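Phenol hydroxylase component phN (Pseudomonas stutzeri, PDB 3U52) probably serves as the diiron-carrying hydroxylase subunit of a bacterial multicomponent monooxygenase that uses dioxygen to hydroxylate phenol. Local coordinates at residues P163-R168 and Y475-G480; V169-V174 and Q344-H349. All blocks are in the same frame, centred on the assembly; numbering follows the deposited sequence.

Contact 1: residues P163-R168 and Y475-G480; sequences PHMHDR and YHINIG
The short helix 162-166 meets the turn that ends helix 467-474 through a face-to-face stack of two imidazoles, His-164 over His-476. The rings are nearly parallel, their planes 13° apart and their centroids separated by 3.6 Å, although the two side chains cross at about a right angle. An anti arrangement of CG and backbone N (chi1 174°) swings the His-164 ring out from its helix towards the turn. The nitrogens of the two rings are not bonded to one another; one nitrogen of each ring is bonded outside the stack, His-164 NE2 to Tyr-474 O and His-476 ND1 to Asp-161 OD1. The guanidinium of Arg-168 lies offset toward the rim of the opposite face of His-164, kept there by a bond of 2.9 Å from Arg-168 NH1 to His-164 O, lying in the carbonyl plane on a lone pair. Arginine and two histidines thus form three layers, in which the arginine may oppose a charge on His-164 while Asp-161 would tend to favour one on His-476.

The turn begins at His-476, the first residue to leave the helical conformation after helix 467-474, with positive phi. Across from it, Met-165 CG packs 3.3 Å from Tyr-475 O, while Met-165 CE sits beside His-476 O and reaches Ile-477 CG1 at 3.6 Å. In this way a helix of the hydroxylase family region is joined to a C-terminal loop more than 300 residues later in the chain. The phenol of Tyr-475, which also lines a xenon pocket, runs past the backbone of Arg-168, with Tyr-475 CE1 3.5 Å from Arg-168 O. A water in the plane of that ring, 2.7 Å from Tyr-475 OH, donates to Arg-168 O.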
ATOM      1  N   PRO A 163       7.442 -18.556 -19.160  1.00 19.06           N
ATOM      2  CA  PRO A 163       7.052 -18.467 -20.572  1.00 18.61           C
ATOM      3  C   PRO A 163       7.841 -19.447 -21.496  1.00 20.47           C
ATOM      4  O   PRO A 163       7.290 -20.009 -22.440  1.00 21.33           O
ATOM      5  CB  PRO A 163       7.361 -17.010 -20.927  1.00 20.11           C
ATOM      6  CG  PRO A 163       7.432 -16.296 -19.613  1.00 19.76           C
ATOM      7  CD  PRO A 163       7.910 -17.258 -18.612  1.00 18.43           C
ATOM      8  N   HIS A 164       9.122 -19.643 -21.217  1.00 19.87           N
ATOM      9  CA  HIS A 164       9.961 -20.619 -21.953  1.00 19.59           C
ATOM     10  C   HIS A 164       9.433 -22.053 -21.797  1.00 18.63           C
ATOM     11  O   HIS A 164       9.268 -22.787 -22.768  1.00 18.38           O
ATOM     12  CB  HIS A 164      11.425 -20.513 -21.495  1.00 19.91           C
ATOM     13  CG  HIS A 164      12.325 -21.563 -22.071  1.00 21.21           C
ATOM     14  ND1 HIS A 164      13.073 -21.349 -23.213  1.00 22.09           N
ATOM     15  CD2 HIS A 164      12.546 -22.853 -21.703  1.00 19.93           C
ATOM     16  CE1 HIS A 164      13.723 -22.459 -23.523  1.00 21.84           C
ATOM     17  NE2 HIS A 164      13.442 -23.383 -22.611  1.00 21.74           N
ATOM     18  N   MET A 165       9.132 -22.430 -20.573  1.00 18.43           N
ATOM     19  CA  MET A 165       8.595 -23.749 -20.298  1.00 19.18           C
ATOM     20  C   MET A 165       7.186 -23.913 -20.849  1.00 18.53           C
ATOM     21  O   MET A 165       6.853 -24.993 -21.394  1.00 18.03           O
ATOM     22  CB  MET A 165       8.614 -23.997 -18.795  1.00 19.51           C
ATOM     23  CG  MET A 165      10.004 -24.111 -18.280  1.00 19.84           C
ATOM     24  SD  MET A 165       9.965 -24.570 -16.573  1.00 25.30           S
ATOM     25  CE  MET A 165      11.723 -24.487 -16.068  1.00 26.59           C
ATOM     26  N   HIS A 166       6.387 -22.848 -20.810  1.00 17.24           N
ATOM     27  CA  HIS A 166       4.965 -22.926 -21.314  1.00 18.06           C
ATOM     28  C   HIS A 166       4.870 -23.381 -22.765  1.00 18.50           C
ATOM     29  O   HIS A 166       3.931 -24.064 -23.146  1.00 17.48           O
ATOM     30  CB  HIS A 166       4.278 -21.542 -21.214  1.00 16.25           C
ATOM     31  CG  HIS A 166       2.807 -21.540 -21.532  1.00 15.86           C
ATOM     32  ND1 HIS A 166       1.843 -21.914 -20.621  1.00 17.27           N
ATOM     33  CD2 HIS A 166       2.129 -21.140 -22.644  1.00 15.97           C
ATOM     34  CE1 HIS A 166       0.636 -21.770 -21.159  1.00 17.72           C
ATOM     35  NE2 HIS A 166       0.778 -21.284 -22.386  1.00 16.11           N
ATOM     36  N   ASP A 167       5.855 -22.972 -23.584  1.00 20.10           N
ATOM     37  CA  ASP A 167       5.909 -23.348 -25.021  1.00 19.82           C
ATOM     38  C   ASP A 167       6.455 -24.772 -25.289  1.00 21.13           C
ATOM     39  O   ASP A 167       6.292 -25.288 -26.400  1.00 20.33           O
ATOM     40  CB  ASP A 167       6.749 -22.344 -25.830  1.00 19.77           C
ATOM     41  CG  ASP A 167       6.049 -20.986 -26.075  1.00 22.27           C
ATOM     42  OD1 ASP A 167       4.855 -20.828 -25.793  1.00 23.57           O
ATOM     43  OD2 ASP A 167       6.691 -20.046 -26.606  1.00 24.88           O
ATOM     44  N   ARG A 168       7.105 -25.384 -24.291  1.00 20.76           N
ATOM     45  CA  ARG A 168       7.900 -26.598 -24.524  1.00 21.80           C
ATOM     46  C   ARG A 168       7.496 -27.773 -23.677  1.00 22.30           C
ATOM     47  O   ARG A 168       7.363 -28.880 -24.200  1.00 23.66           O
ATOM     48  CB  ARG A 168       9.403 -26.330 -24.337  1.00 21.15           C
ATOM     49  CG  ARG A 168       9.945 -25.299 -25.325  1.00 19.12           C
ATOM     50  CD  ARG A 168      11.372 -24.869 -25.042  1.00 19.26           C
ATOM     51  NE  ARG A 168      11.835 -23.897 -26.051  1.00 22.15           N
ATOM     52  CZ  ARG A 168      11.388 -22.637 -26.181  1.00 22.95           C
ATOM     53  NH1 ARG A 168      10.462 -22.119 -25.370  1.00 21.77           N
ATOM     54  NH2 ARG A 168      11.873 -21.877 -27.154  1.00 24.17           N
ATOM     55  N   TYR A 475      13.931 -27.937 -21.903  1.00 23.84           N
ATOM     56  CA  TYR A 475      12.972 -27.411 -20.944  1.00 23.15           C
ATOM     57  C   TYR A 475      13.527 -26.355 -20.024  1.00 23.51           C
ATOM     58  O   TYR A 475      12.736 -25.586 -19.436  1.00 24.65           O
ATOM     59  CB  TYR A 475      12.353 -28.548 -20.078  1.00 21.60           C
ATOM     60  CG  TYR A 475      11.468 -29.505 -20.838  1.00 20.19           C
ATOM     61  CD1 TYR A 475      11.132 -29.288 -22.160  1.00 17.46           C
ATOM     62  CD2 TYR A 475      10.934 -30.616 -20.202  1.00 18.99           C
ATOM     63  CE1 TYR A 475      10.293 -30.181 -22.838  1.00 18.50           C
ATOM     64  CE2 TYR A 475      10.106 -31.472 -20.847  1.00 19.78           C
ATOM     65  CZ  TYR A 475       9.792 -31.278 -22.136  1.00 19.23           C
ATOM     66  OH  TYR A 475       8.914 -32.197 -22.675  1.00 24.09           O
ATOM     67  N   HIS A 476      14.860 -26.335 -19.869  1.00 24.03           N
ATOM     68  CA  HIS A 476      15.559 -25.510 -18.872  1.00 23.96           C
ATOM     69  C   HIS A 476      15.145 -25.874 -17.477  1.00 24.66           C
ATOM     70  O   HIS A 476      15.172 -25.020 -16.619  1.00 25.13           O
ATOM     71  CB  HIS A 476      15.242 -24.021 -19.070  1.00 23.73           C
ATOM     72  CG  HIS A 476      15.874 -23.417 -20.288  1.00 24.95           C
ATOM     73  ND1 HIS A 476      15.843 -22.061 -20.544  1.00 28.46           N
ATOM     74  CD2 HIS A 476      16.535 -23.971 -21.324  1.00 25.87           C
ATOM     75  CE1 HIS A 476      16.464 -21.809 -21.682  1.00 26.74           C
ATOM     76  NE2 HIS A 476      16.874 -22.954 -22.183  1.00 25.01           N
ATOM     77  N   ILE A 477      14.701 -27.113 -17.251  1.00 24.29           N
ATOM     78  CA  ILE A 477      14.501 -27.626 -15.899  1.00 23.95           C
ATOM     79  C   ILE A 477      15.857 -28.031 -15.313  1.00 24.95           C
ATOM     80  O   ILE A 477      16.593 -28.842 -15.903  1.00 24.45           O
ATOM     81  CB  ILE A 477      13.400 -28.750 -15.888  1.00 24.56           C
ATOM     82  CG1 ILE A 477      12.003 -28.094 -16.079  1.00 24.00           C
ATOM     83  CG2 ILE A 477      13.481 -29.625 -14.627  1.00 21.41           C
ATOM     84  CD1 ILE A 477      10.915 -28.989 -16.607  1.00 24.91           C
ATOM     85  N   ASN A 478      16.243 -27.437 -14.192  1.00 24.64           N
ATOM     86  CA  ASN A 478      17.547 -27.780 -13.645  1.00 25.54           C
ATOM     87  C   ASN A 478      17.403 -29.059 -12.873  1.00 25.27           C
ATOM     88  O   ASN A 478      16.834 -29.055 -11.797  1.00 24.15           O
ATOM     89  CB  ASN A 478      18.089 -26.691 -12.729  1.00 25.62           C
ATOM     90  CG  ASN A 478      18.351 -25.399 -13.482  1.00 29.15           C
ATOM     91  OD1 ASN A 478      17.985 -24.320 -13.025  1.00 33.15           O
ATOM     92  ND2 ASN A 478      18.954 -25.513 -14.656  1.00 26.11           N
ATOM     93  N   ILE A 479      17.923 -30.142 -13.434  1.00 24.71           N
ATOM     94  CA  ILE A 479      17.844 -31.452 -12.795  1.00 24.66           C
ATOM     95  C   ILE A 479      18.471 -31.485 -11.399  1.00 25.04           C
ATOM     96  O   ILE A 479      19.635 -31.102 -11.212  1.00 24.75           O
ATOM     97  CB  ILE A 479      18.440 -32.535 -13.673  1.00 23.48           C
ATOM     98  CG1 ILE A 479      17.716 -32.559 -15.023  1.00 25.99           C
ATOM     99  CG2 ILE A 479      18.386 -33.898 -12.930  1.00 25.66           C
ATOM    100  CD1 ILE A 479      18.512 -33.231 -16.162  1.00 27.52           C
ATOM    101  N   GLY A 480      17.709 -31.986 -10.432  1.00 25.33           N
ATOM    102  CA  GLY A 480      18.118 -31.995  -9.029  1.00 25.78           C
ATOM    103  C   GLY A 480      17.699 -30.761  -8.247  1.00 27.90           C
ATOM    104  O   GLY A 480      17.779 -30.753  -7.011  1.00 28.09           O
TER
HETATM  105  O   HOH W   1       8.348 -31.642 -25.254  1.00 29.44           O

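Contact 2: residues V169-V174 and Q344-H349; sequences VWYLSV and QATNFH. With XE (xenon), chain R.
The indole of Trp-170 has xenon over the centre of one face, 3.7 Å from Trp-170 CD2, and CB of Tyr-171, offset toward the rim, against the other. With Tyr-342 and Pro-396 it forms this xenon pocket, a buried aromatic site joining 169-174 to the loop after helix 331-342. At the indole edge, Trp-170 NE1 hydrogen-bonds to Ala-345 O (2.9 Å); the acceptor lies close to the ring plane, but the donor stands well above the carbonyl plane and the bond is bent to 135°. Thr-346 CG2 lies obliquely, 3.6 Å from Trp-170 CZ2.

The ring of Tyr-171 bears CG of Leu-172 on one face and receives the edge of Phe-348 in an offset edge-to-face pair, planes at 84°. Chi1 of 78° sets Tyr-171 CG between the backbone N and carbonyl carbon and directs the ring at the 344-349 loop, where Tyr-171 OH donates to Asn-347 OD1 (2.6 Å), in the carbonyl plane on a lone pair. Ring and amide are almost coplanar, and Asn-347 ND2 is held by Gly-158 O.

Phe-339 of helix 331-342 meets all three aromatic rings, while helix 94-103 packs on Tyr-171 and Phe-348, and helix 453-458 on Trp-170.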
ATOM      1  N   VAL A 169       7.345 -27.551 -22.381  1.00 22.30           N
ATOM      2  CA  VAL A 169       7.148 -28.629 -21.414  1.00 23.04           C
ATOM      3  C   VAL A 169       5.877 -29.426 -21.630  1.00 22.56           C
ATOM      4  O   VAL A 169       4.806 -28.872 -21.840  1.00 21.94           O
ATOM      5  CB  VAL A 169       7.197 -28.114 -19.938  1.00 22.61           C
ATOM      6  CG1 VAL A 169       6.895 -29.228 -18.974  1.00 24.29           C
ATOM      7  CG2 VAL A 169       8.570 -27.526 -19.604  1.00 22.84           C
ATOM      8  N   TRP A 170       6.010 -30.746 -21.512  1.00 21.83           N
ATOM      9  CA  TRP A 170       4.934 -31.664 -21.831  1.00 22.51           C
ATOM     10  C   TRP A 170       3.586 -31.244 -21.249  1.00 22.01           C
ATOM     11  O   TRP A 170       2.644 -31.022 -22.004  1.00 21.65           O
ATOM     12  CB  TRP A 170       5.336 -33.146 -21.517  1.00 22.77           C
ATOM     13  CG  TRP A 170       5.504 -33.447 -20.041  1.00 25.29           C
ATOM     14  CD1 TRP A 170       6.620 -33.207 -19.258  1.00 23.54           C
ATOM     15  CD2 TRP A 170       4.518 -34.046 -19.173  1.00 26.54           C
ATOM     16  NE1 TRP A 170       6.367 -33.582 -17.939  1.00 23.59           N
ATOM     17  CE2 TRP A 170       5.089 -34.103 -17.858  1.00 27.23           C
ATOM     18  CE3 TRP A 170       3.189 -34.496 -19.357  1.00 28.54           C
ATOM     19  CZ2 TRP A 170       4.369 -34.629 -16.744  1.00 23.86           C
ATOM     20  CZ3 TRP A 170       2.477 -35.034 -18.231  1.00 23.06           C
ATOM     21  CH2 TRP A 170       3.076 -35.111 -16.961  1.00 22.23           C
ATOM     22  N   TYR A 171       3.486 -31.070 -19.930  1.00 20.83           N
ATOM     23  CA  TYR A 171       2.166 -30.879 -19.294  1.00 20.41           C
ATOM     24  C   TYR A 171       1.572 -29.453 -19.531  1.00 19.74           C
ATOM     25  O   TYR A 171       0.374 -29.225 -19.458  1.00 18.92           O
ATOM     26  CB  TYR A 171       2.278 -31.231 -17.790  1.00 21.18           C
ATOM     27  CG  TYR A 171       2.919 -30.131 -16.941  1.00 22.75           C
ATOM     28  CD1 TYR A 171       2.114 -29.133 -16.392  1.00 25.59           C
ATOM     29  CD2 TYR A 171       4.287 -30.089 -16.698  1.00 21.61           C
ATOM     30  CE1 TYR A 171       2.636 -28.122 -15.653  1.00 26.49           C
ATOM     31  CE2 TYR A 171       4.843 -29.060 -15.939  1.00 24.29           C
ATOM     32  CZ  TYR A 171       3.977 -28.067 -15.420  1.00 27.02           C
ATOM     33  OH  TYR A 171       4.375 -26.977 -14.673  1.00 26.34           O
ATOM     34  N   LEU A 172       2.444 -28.489 -19.804  1.00 19.21           N
ATOM     35  CA  LEU A 172       2.026 -27.124 -20.172  1.00 17.77           C
ATOM     36  C   LEU A 172       1.462 -27.008 -21.589  1.00 18.64           C
ATOM     37  O   LEU A 172       0.852 -25.986 -21.924  1.00 16.88           O
ATOM     38  CB  LEU A 172       3.219 -26.143 -19.998  1.00 18.35           C
ATOM     39  CG  LEU A 172       3.704 -26.133 -18.532  1.00 18.23           C
ATOM     40  CD1 LEU A 172       5.002 -25.343 -18.368  1.00 18.85           C
ATOM     41  CD2 LEU A 172       2.592 -25.515 -17.667  1.00 15.76           C
ATOM     42  N   SER A 173       1.627 -28.033 -22.425  1.00 17.93           N
ATOM     43  CA  SER A 173       0.861 -28.038 -23.686  1.00 19.39           C
ATOM     44  C   SER A 173      -0.678 -28.130 -23.496  1.00 18.68           C
ATOM     45  O   SER A 173      -1.421 -27.782 -24.413  1.00 18.60           O
ATOM     46  CB  SER A 173       1.348 -29.125 -24.656  1.00 19.38           C
ATOM     47  OG  SER A 173       0.721 -30.397 -24.314  1.00 22.01           O
ATOM     48  N   VAL A 174      -1.143 -28.619 -22.331  1.00 18.66           N
ATOM     49  CA  VAL A 174      -2.573 -28.605 -21.951  1.00 18.24           C
ATOM     50  C   VAL A 174      -3.148 -27.183 -21.915  1.00 18.44           C
ATOM     51  O   VAL A 174      -4.057 -26.874 -22.712  1.00 18.61           O
ATOM     52  CB  VAL A 174      -2.814 -29.380 -20.631  1.00 17.85           C
ATOM     53  CG1 VAL A 174      -4.249 -29.516 -20.340  1.00 20.24           C
ATOM     54  CG2 VAL A 174      -2.113 -30.777 -20.686  1.00 17.69           C
ATOM     55  N   GLN A 344      10.142 -36.294 -12.493  1.00 23.36           N
ATOM     56  CA  GLN A 344      11.537 -36.135 -12.971  1.00 22.81           C
ATOM     57  C   GLN A 344      11.569 -35.155 -14.177  1.00 23.27           C
ATOM     58  O   GLN A 344      12.630 -34.629 -14.557  1.00 22.38           O
ATOM     59  CB  GLN A 344      12.231 -37.498 -13.287  1.00 24.17           C
ATOM     60  CG  GLN A 344      11.897 -38.181 -14.641  1.00 23.92           C
ATOM     61  CD  GLN A 344      10.667 -39.059 -14.550  1.00 25.29           C
ATOM     62  OE1 GLN A 344      10.553 -40.077 -15.235  1.00 27.90           O
ATOM     63  NE2 GLN A 344       9.771 -38.702 -13.685  1.00 23.17           N
ATOM     64  N   ALA A 345      10.398 -34.924 -14.772  1.00 22.62           N
ATOM     65  CA  ALA A 345      10.304 -34.130 -15.984  1.00 24.09           C
ATOM     66  C   ALA A 345       9.350 -32.946 -15.875  1.00 23.74           C
ATOM     67  O   ALA A 345       8.795 -32.522 -16.882  1.00 25.15           O
ATOM     68  CB  ALA A 345       9.880 -34.995 -17.139  1.00 24.74           C
ATOM     69  N   THR A 346       9.149 -32.440 -14.663  1.00 24.04           N
ATOM     70  CA  THR A 346       8.317 -31.248 -14.392  1.00 22.65           C
ATOM     71  C   THR A 346       9.153 -30.227 -13.576  1.00 21.96           C
ATOM     72  O   THR A 346      10.185 -30.563 -13.011  1.00 20.40           O
ATOM     73  CB  THR A 346       7.036 -31.600 -13.557  1.00 22.04           C
ATOM     74  OG1 THR A 346       7.459 -32.117 -12.279  1.00 25.78           O
ATOM     75  CG2 THR A 346       6.167 -32.681 -14.264  1.00 24.01           C
ATOM     76  N   ASN A 347       8.681 -28.981 -13.518  1.00 20.33           N
ATOM     77  CA  ASN A 347       9.374 -27.891 -12.842  1.00 20.89           C
ATOM     78  C   ASN A 347       8.792 -27.671 -11.450  1.00 21.83           C
ATOM     79  O   ASN A 347       8.959 -26.602 -10.868  1.00 24.66           O
ATOM     80  CB  ASN A 347       9.238 -26.596 -13.681  1.00 21.36           C
ATOM     81  CG  ASN A 347       7.787 -26.143 -13.833  1.00 23.69           C
ATOM     82  OD1 ASN A 347       6.917 -26.908 -14.270  1.00 26.80           O
ATOM     83  ND2 ASN A 347       7.520 -24.862 -13.506  1.00 27.95           N
ATOM     84  N   PHE A 348       8.060 -28.656 -10.937  1.00 20.93           N
ATOM     85  CA  PHE A 348       7.576 -28.677  -9.565  1.00 21.25           C
ATOM     86  C   PHE A 348       7.738 -30.063  -8.938  1.00 20.75           C
ATOM     87  O   PHE A 348       7.875 -31.073  -9.636  1.00 20.09           O
ATOM     88  CB  PHE A 348       6.137 -28.118  -9.386  1.00 21.16           C
ATOM     89  CG  PHE A 348       5.055 -28.919 -10.096  1.00 22.70           C
ATOM     90  CD1 PHE A 348       4.503 -30.047  -9.503  1.00 20.25           C
ATOM     91  CD2 PHE A 348       4.648 -28.569 -11.366  1.00 24.22           C
ATOM     92  CE1 PHE A 348       3.482 -30.799 -10.177  1.00 26.36           C
ATOM     93  CE2 PHE A 348       3.659 -29.289 -12.058  1.00 25.77           C
ATOM     94  CZ  PHE A 348       3.067 -30.406 -11.474  1.00 27.80           C
ATOM     95  N   HIS A 349       7.727 -30.085  -7.616  1.00 19.90           N
ATOM     96  CA  HIS A 349       7.832 -31.334  -6.837  1.00 21.53           C
ATOM     97  C   HIS A 349       6.496 -32.000  -6.523  1.00 20.88           C
ATOM     98  O   HIS A 349       5.447 -31.346  -6.527  1.00 21.26           O
ATOM     99  CB  HIS A 349       8.506 -31.036  -5.482  1.00 21.38           C
ATOM    100  CG  HIS A 349       9.798 -30.284  -5.611  1.00 21.20           C
ATOM    101  ND1 HIS A 349      10.852 -30.744  -6.348  1.00 18.62           N
ATOM    102  CD2 HIS A 349      10.194 -29.093  -5.095  1.00 22.84           C
ATOM    103  CE1 HIS A 349      11.858 -29.889  -6.274  1.00 22.91           C
ATOM    104  NE2 HIS A 349      11.480 -28.868  -5.526  1.00 19.30           N
TER
HETATM  105 XE    XE R 523       6.213 -37.302 -19.329  1.00 32.36          XE

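Both contacts tie consecutive parts of one short region, 163-174, to later loops, and contact 2 is nested within the chain loop that contact 1 closes. They pack directly: Met-165 SD lies 3.6 Å from Asn-347 CB, and Ile-477 CD1 touches the backbone of Thr-346. Contact 1 is only partly buried and approaches another protein chain more extensively; it mixes a stack of imidazoles and apolar packing with a bridging water, without a direct hydrogen bond across it. Contact 2 is wholly buried and relies on aromatic packing with two direct hydrogen bonds. Tyr-475 of contact 1 and Ala-345 of contact 2 line one xenon pocket with Ile-457, whereas the xenon on Trp-170 occupies a different one.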